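PDB 2OR0: hydroxylase from Rhodococcus sp., which probably acts as a flavin-dependent monooxygenase of the acyl-CoA dehydrogenase family, putting one atom of molecular oxygen into its substrate. Local coordinates for residues P78-F81 with A82-M86. Numbering follows the deposited sequence.
Sequences PREF and AETVM
One face of the F81 ring carries the CG2 methyl of V85, a CH-pi contact with the carbon 4.0 Å from the ring centroid and displaced toward the CE1-CZ rim. The R79 guanidinium is used at its edge: NH2 donates to OE2 of E83 over 2.8 Å, with the oxygen close to the guanidinium plane but the carboxylate plane turned 70° from it. The arginine chain bends at chi3 (-70°), which carries NE away from the carboxylate, and the turn about NE-CD brings NH2 round to OE2. All these pairs are i to i+4 neighbours on helix 78-91, in the helical N-terminal part of an acyl-CoA dehydrogenase-like fold; F81 and V85 pack on helix 250-277, P78 and R79 on helix 292-324, both long helices of the C-terminal part. NH1 of R79 forms a second salt bridge, to D317 of helix 292-324, so an alanine here would probably cost both E83 and D317 this cationic partner. Hydrogen bonds run from A82 N to P78 O and from E83 N to R79 O, and V85 N lies 3.0 Å from F81 O in another. E80 O takes two donors from T84, N at 3.0 Å and OG1 at 2.6 Å, from opposite faces of the carbonyl plane. The hydroxyl reaches back with OG1 beside its own backbone N (chi1 -49°), and one water donates to both OG1 of T84 and OE2 of E80.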
ATOM      1  N   PRO A  78      10.792   4.498  -8.104  1.00 30.18           N
ATOM      2  CA  PRO A  78       9.861   4.574  -6.954  1.00 29.90           C
ATOM      3  C   PRO A  78       9.010   5.861  -6.906  1.00 29.42           C
ATOM      4  O   PRO A  78       7.848   5.814  -6.474  1.00 29.06           O
ATOM      5  CB  PRO A  78      10.805   4.531  -5.748  1.00 29.78           C
ATOM      6  CG  PRO A  78      11.963   3.751  -6.217  1.00 30.37           C
ATOM      7  CD  PRO A  78      12.142   4.100  -7.680  1.00 30.22           C
ATOM      8  N   ARG A  79       9.581   6.998  -7.321  1.00 28.88           N
ATOM      9  CA  ARG A  79       8.837   8.262  -7.322  1.00 28.87           C
ATOM     10  C   ARG A  79       7.628   8.143  -8.209  1.00 29.03           C
ATOM     11  O   ARG A  79       6.541   8.555  -7.816  1.00 28.89           O
ATOM     12  CB  ARG A  79       9.696   9.459  -7.759  1.00 29.35           C
ATOM     13  CG  ARG A  79       8.885  10.694  -8.199  1.00 29.03           C
ATOM     14  CD  ARG A  79       9.789  11.905  -8.525  1.00 29.58           C
ATOM     15  NE  ARG A  79      10.416  12.486  -7.332  1.00 33.85           N
ATOM     16  CZ  ARG A  79       9.842  13.395  -6.540  1.00 35.37           C
ATOM     17  NH1 ARG A  79      10.499  13.876  -5.496  1.00 35.65           N
ATOM     18  NH2 ARG A  79       8.606  13.822  -6.785  1.00 36.61           N
ATOM     19  N   GLU A  80       7.809   7.592  -9.410  1.00 28.88           N
ATOM     20  CA  GLU A  80       6.687   7.411 -10.329  1.00 29.17           C
ATOM     21  C   GLU A  80       5.606   6.472  -9.773  1.00 28.10           C
ATOM     22  O   GLU A  80       4.402   6.711  -9.961  1.00 28.56           O
ATOM     23  CB  GLU A  80       7.145   6.876 -11.700  1.00 29.57           C
ATOM     24  CG  GLU A  80       5.939   6.734 -12.647  1.00 31.37           C
ATOM     25  CD  GLU A  80       6.312   6.462 -14.100  1.00 31.74           C
ATOM     26  OE1 GLU A  80       7.517   6.431 -14.429  1.00 36.84           O
ATOM     27  OE2 GLU A  80       5.386   6.292 -14.905  1.00 36.14           O
ATOM     28  N   PHE A  81       6.030   5.386  -9.145  1.00 27.07           N
ATOM     29  CA  PHE A  81       5.076   4.493  -8.499  1.00 26.72           C
ATOM     30  C   PHE A  81       4.266   5.298  -7.449  1.00 26.10           C
ATOM     31  O   PHE A  81       3.046   5.304  -7.478  1.00 26.92           O
ATOM     32  CB  PHE A  81       5.808   3.332  -7.807  1.00 26.15           C
ATOM     33  CG  PHE A  81       4.890   2.437  -6.960  1.00 26.32           C
ATOM     34  CD1 PHE A  81       3.924   1.647  -7.564  1.00 25.00           C
ATOM     35  CD2 PHE A  81       5.010   2.399  -5.579  1.00 25.37           C
ATOM     36  CE1 PHE A  81       3.096   0.824  -6.813  1.00 26.41           C
ATOM     37  CE2 PHE A  81       4.204   1.557  -4.810  1.00 26.98           C
ATOM     38  CZ  PHE A  81       3.242   0.771  -5.431  1.00 24.24           C
ATOM     39  N   ALA A  82       4.960   5.985  -6.551  1.00 26.00           N
ATOM     40  CA  ALA A  82       4.312   6.703  -5.469  1.00 26.23           C
ATOM     41  C   ALA A  82       3.310   7.723  -6.014  1.00 27.23           C
ATOM     42  O   ALA A  82       2.167   7.768  -5.566  1.00 26.49           O
ATOM     43  CB  ALA A  82       5.337   7.356  -4.576  1.00 25.77           C
ATOM     44  N   GLU A  83       3.719   8.500  -7.019  1.00 27.11           N
ATOM     45  CA  GLU A  83       2.854   9.531  -7.575  1.00 27.65           C
ATOM     46  C   GLU A  83       1.641   8.963  -8.289  1.00 28.24           C
ATOM     47  O   GLU A  83       0.554   9.580  -8.265  1.00 28.64           O
ATOM     48  CB  GLU A  83       3.644  10.463  -8.524  1.00 28.43           C
ATOM     49  CG  GLU A  83       4.643  11.383  -7.784  1.00 26.62           C
ATOM     50  CD  GLU A  83       5.613  12.157  -8.718  1.00 28.78           C
ATOM     51  OE1 GLU A  83       5.699  11.871  -9.934  1.00 28.13           O
ATOM     52  OE2 GLU A  83       6.328  13.043  -8.200  1.00 30.54           O
ATOM     53  N   THR A  84       1.821   7.813  -8.948  1.00 27.72           N
ATOM     54  CA  THR A  84       0.709   7.172  -9.640  1.00 27.79           C
ATOM     55  C   THR A  84      -0.352   6.670  -8.635  1.00 27.08           C
ATOM     56  O   THR A  84      -1.544   6.880  -8.837  1.00 27.91           O
ATOM     57  CB  THR A  84       1.179   6.007 -10.554  1.00 28.53           C
ATOM     58  OG1 THR A  84       2.279   6.456 -11.373  1.00 29.62           O
ATOM     59  CG2 THR A  84       0.018   5.548 -11.436  1.00 28.22           C
ATOM     60  N   VAL A  85       0.093   5.998  -7.580  1.00 26.55           N
ATOM     61  CA  VAL A  85      -0.790   5.566  -6.491  1.00 26.23           C
ATOM     62  C   VAL A  85      -1.571   6.773  -5.922  1.00 26.87           C
ATOM     63  O   VAL A  85      -2.807   6.740  -5.833  1.00 25.97           O
ATOM     64  CB  VAL A  85       0.014   4.878  -5.387  1.00 26.59           C
ATOM     65  CG1 VAL A  85      -0.858   4.611  -4.144  1.00 26.96           C
ATOM     66  CG2 VAL A  85       0.625   3.561  -5.901  1.00 23.58           C
HETATM   67  N   MSE A  86      -0.844   7.838  -5.569  1.00 26.89           N
HETATM   68  CA  MSE A  86      -1.485   9.047  -5.077  1.00 27.83           C
HETATM   69  C   MSE A  86      -2.504   9.556  -6.065  1.00 27.43           C
HETATM   70  O   MSE A  86      -3.557  10.003  -5.670  1.00 27.49           O
HETATM   71  CB  MSE A  86      -0.464  10.135  -4.779  1.00 26.90           C
HETATM   72  CG  MSE A  86       0.407   9.861  -3.616  1.00 27.51           C
HETATM   73 SE   MSE A  86       1.768  11.273  -3.429  0.80 31.78          SE
HETATM   74  CE  MSE A  86       2.942  10.498  -2.121  1.00 23.82           C
TER
HETATM   75  O   HOH W   1       2.879   6.898 -14.321  1.00 41.18           O